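PDB 3SON: hypothetical NUDIX hydrolase from Listeria monocytogenes, which probably hydrolyses a nucleoside diphosphate linked to another moiety, as Nudix family enzymes do, and is seen here with a bound calcium ion. Local coordinates for residues A[134-137]-A[138-142]. Residues are numbered along the deposited sequence; the frame is centred on the assembly and turned at random.
Sequences LYEL and NERLK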
loop_
_atom_site.group_PDB
_atom_site.type_symbol
_atom_site.label_atom_id
_atom_site.label_comp_id
_atom_site.label_asym_id
_atom_site.label_seq_id
_atom_site.Cartn_x
_atom_site.Cartn_y
_atom_site.Cartn_z
ATOM N N LEU A 134 -3.843 -6.958 7.388
ATOM C CA LEU A 134 -4.707 -7.906 8.080
ATOM C C LEU A 134 -4.305 -9.327 7.706
ATOM O O LEU A 134 -4.259 -10.181 8.559
ATOM C CB LEU A 134 -6.184 -7.647 7.756
ATOM C CG LEU A 134 -7.146 -8.613 8.447
ATOM C CD1 LEU A 134 -7.010 -8.465 9.928
ATOM C CD2 LEU A 134 -8.592 -8.354 8.030
ATOM N N TYR A 135 -4.015 -9.566 6.426
ATOM C CA TYR A 135 -3.501 -10.873 5.973
ATOM C C TYR A 135 -2.288 -11.303 6.782
ATOM O O TYR A 135 -2.193 -12.452 7.274
ATOM C CB TYR A 135 -3.138 -10.805 4.474
ATOM C CG TYR A 135 -2.414 -12.000 4.037
ATOM C CD1 TYR A 135 -3.072 -13.185 3.824
ATOM C CD2 TYR A 135 -1.037 -11.985 3.913
ATOM C CE1 TYR A 135 -2.364 -14.348 3.472
ATOM C CE2 TYR A 135 -0.348 -13.109 3.561
ATOM C CZ TYR A 135 -1.015 -14.288 3.353
ATOM O OH TYR A 135 -0.282 -15.423 2.993
ATOM N N GLU A 136 -1.307 -10.423 6.836
ATOM C CA GLU A 136 -0.067 -10.697 7.594
ATOM C C GLU A 136 -0.397 -11.033 9.069
ATOM O O GLU A 136 0.095 -11.981 9.632
ATOM C CB GLU A 136 0.870 -9.488 7.520
ATOM C CG GLU A 136 2.117 -9.768 8.346
ATOM C CD GLU A 136 3.051 -8.583 8.501
ATOM O OE1 GLU A 136 2.844 -7.499 7.850
ATOM O OE2 GLU A 136 3.992 -8.733 9.337
ATOM N N LEU A 137 -1.161 -10.176 9.717
ATOM C CA LEU A 137 -1.564 -10.448 11.107
ATOM C C LEU A 137 -2.193 -11.847 11.280
ATOM O O LEU A 137 -1.879 -12.585 12.231
ATOM C CB LEU A 137 -2.542 -9.379 11.602
ATOM C CG LEU A 137 -3.120 -9.559 13.035
ATOM C CD1 LEU A 137 -2.022 -9.833 14.072
ATOM C CD2 LEU A 137 -4.108 -8.449 13.454
ATOM N N ASN A 138 -3.083 -12.180 10.367
ATOM C CA ASN A 138 -3.805 -13.380 10.430
ATOM C C ASN A 138 -2.867 -14.595 10.261
ATOM O O ASN A 138 -2.898 -15.549 11.058
ATOM C CB ASN A 138 -4.929 -13.409 9.412
ATOM C CG ASN A 138 -5.806 -14.614 9.594
ATOM O OD1 ASN A 138 -6.334 -14.860 10.704
ATOM N ND2 ASN A 138 -5.944 -15.421 8.527
ATOM N N GLU A 139 -1.944 -14.516 9.299
ATOM C CA GLU A 139 -0.928 -15.581 9.154
ATOM C C GLU A 139 -0.042 -15.709 10.374
ATOM O O GLU A 139 0.225 -16.826 10.845
ATOM C CB GLU A 139 -0.085 -15.359 7.883
ATOM C CG GLU A 139 -0.853 -15.510 6.589
ATOM C CD GLU A 139 -1.506 -16.873 6.485
ATOM O OE1 GLU A 139 -0.786 -17.898 6.535
ATOM O OE2 GLU A 139 -2.749 -16.909 6.361
ATOM N N ARG A 140 0.392 -14.579 10.920
ATOM C CA ARG A 140 1.180 -14.571 12.147
ATOM C C ARG A 140 0.441 -15.139 13.355
ATOM O O ARG A 140 0.997 -15.945 14.053
ATOM C CB ARG A 140 1.707 -13.218 12.430
ATOM C CG ARG A 140 2.797 -12.733 11.511
ATOM C CD ARG A 140 3.237 -11.375 12.001
ATOM N NE ARG A 140 4.314 -10.823 11.198
ATOM C CZ ARG A 140 5.595 -11.087 11.379
ATOM N NH1 ARG A 140 5.991 -11.957 12.329
ATOM N NH2 ARG A 140 6.489 -10.520 10.563
ATOM N N LEU A 141 -0.829 -14.812 13.538
ATOM C CA LEU A 141 -1.565 -15.402 14.647
ATOM C C LEU A 141 -1.589 -16.925 14.453
ATOM O O LEU A 141 -1.131 -17.653 15.310
ATOM C CB LEU A 141 -2.964 -14.836 14.758
ATOM C CG LEU A 141 -2.994 -13.380 15.239
ATOM C CD1 LEU A 141 -4.421 -12.738 15.136
ATOM C CD2 LEU A 141 -2.433 -13.329 16.651
ATOM N N LYS A 142 -2.113 -17.380 13.315
ATOM C CA LYS A 142 -2.195 -18.808 13.012
ATOM C C LYS A 142 -0.910 -19.561 13.285
ATOM O O LYS A 142 -0.960 -20.723 13.694
ATOM C CB LYS A 142 -2.529 -19.013 11.554
ATOM C CG LYS A 142 -3.956 -18.761 11.144
ATOM C CD LYS A 142 -3.987 -18.813 9.623
ATOM C CE LYS A 142 -5.367 -18.703 9.023
ATOM N NZ LYS A 142 -5.255 -19.040 7.565
HETATM O O HOH W 1 -4.152 -14.690 6.436
#
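Asn138 N donates to Leu134 O at 2.9 Å within helix 128-142, the C-terminal helix of this Nudix fold, and the amides of Glu139, Arg140 and Leu141 repeat the i to i+4 pattern on the carbonyls of Tyr135, Glu136 and Leu137. A water bridges the side chain of Asn138 to its neighbours: it accepts from ND2 and donates both to Tyr135 O and to Glu139 OE2, so Tyr135 O serves the Glu139 amide and the water together. In Glu139, chi1 (-67°) holds CG beside the backbone N and over one face of the Tyr135 ring, 3.8 Å from the centroid: a CH-pi contact displaced toward the hydroxyl end, Glu139 CG lying 3.5 Å from Tyr135 CZ. The bend at chi2 then turns the carboxylate nearly parallel to the ring, the planes 17° apart. Tyr135 also meets Phe78 of the second subunit, placing this side of the helix at the dimer interface. At Arg140 the partner is Glu136, whose extended chain runs alongside in the same direction. Arg140 NE donates to Glu136 OE2 at 2.8 Å, fairly straight (163°) and to the anti lone pair, whereas Arg140 NH2 to Glu136 OE2 is weak at 3.3 Å. Both groups are buried and shared: Asp70 OD2 forms a salt bridge with Arg140 NH2, while the backbone amides of Asp70 and Ser71 donate to the Glu136 carboxylate, tying the helix to strand 66-76. Leu137 and Leu141 both reach Phe13 of strand 7-15, joining the helix to the sheet, and Leu141 CG packs 3.9 Å from Leu137 CD1.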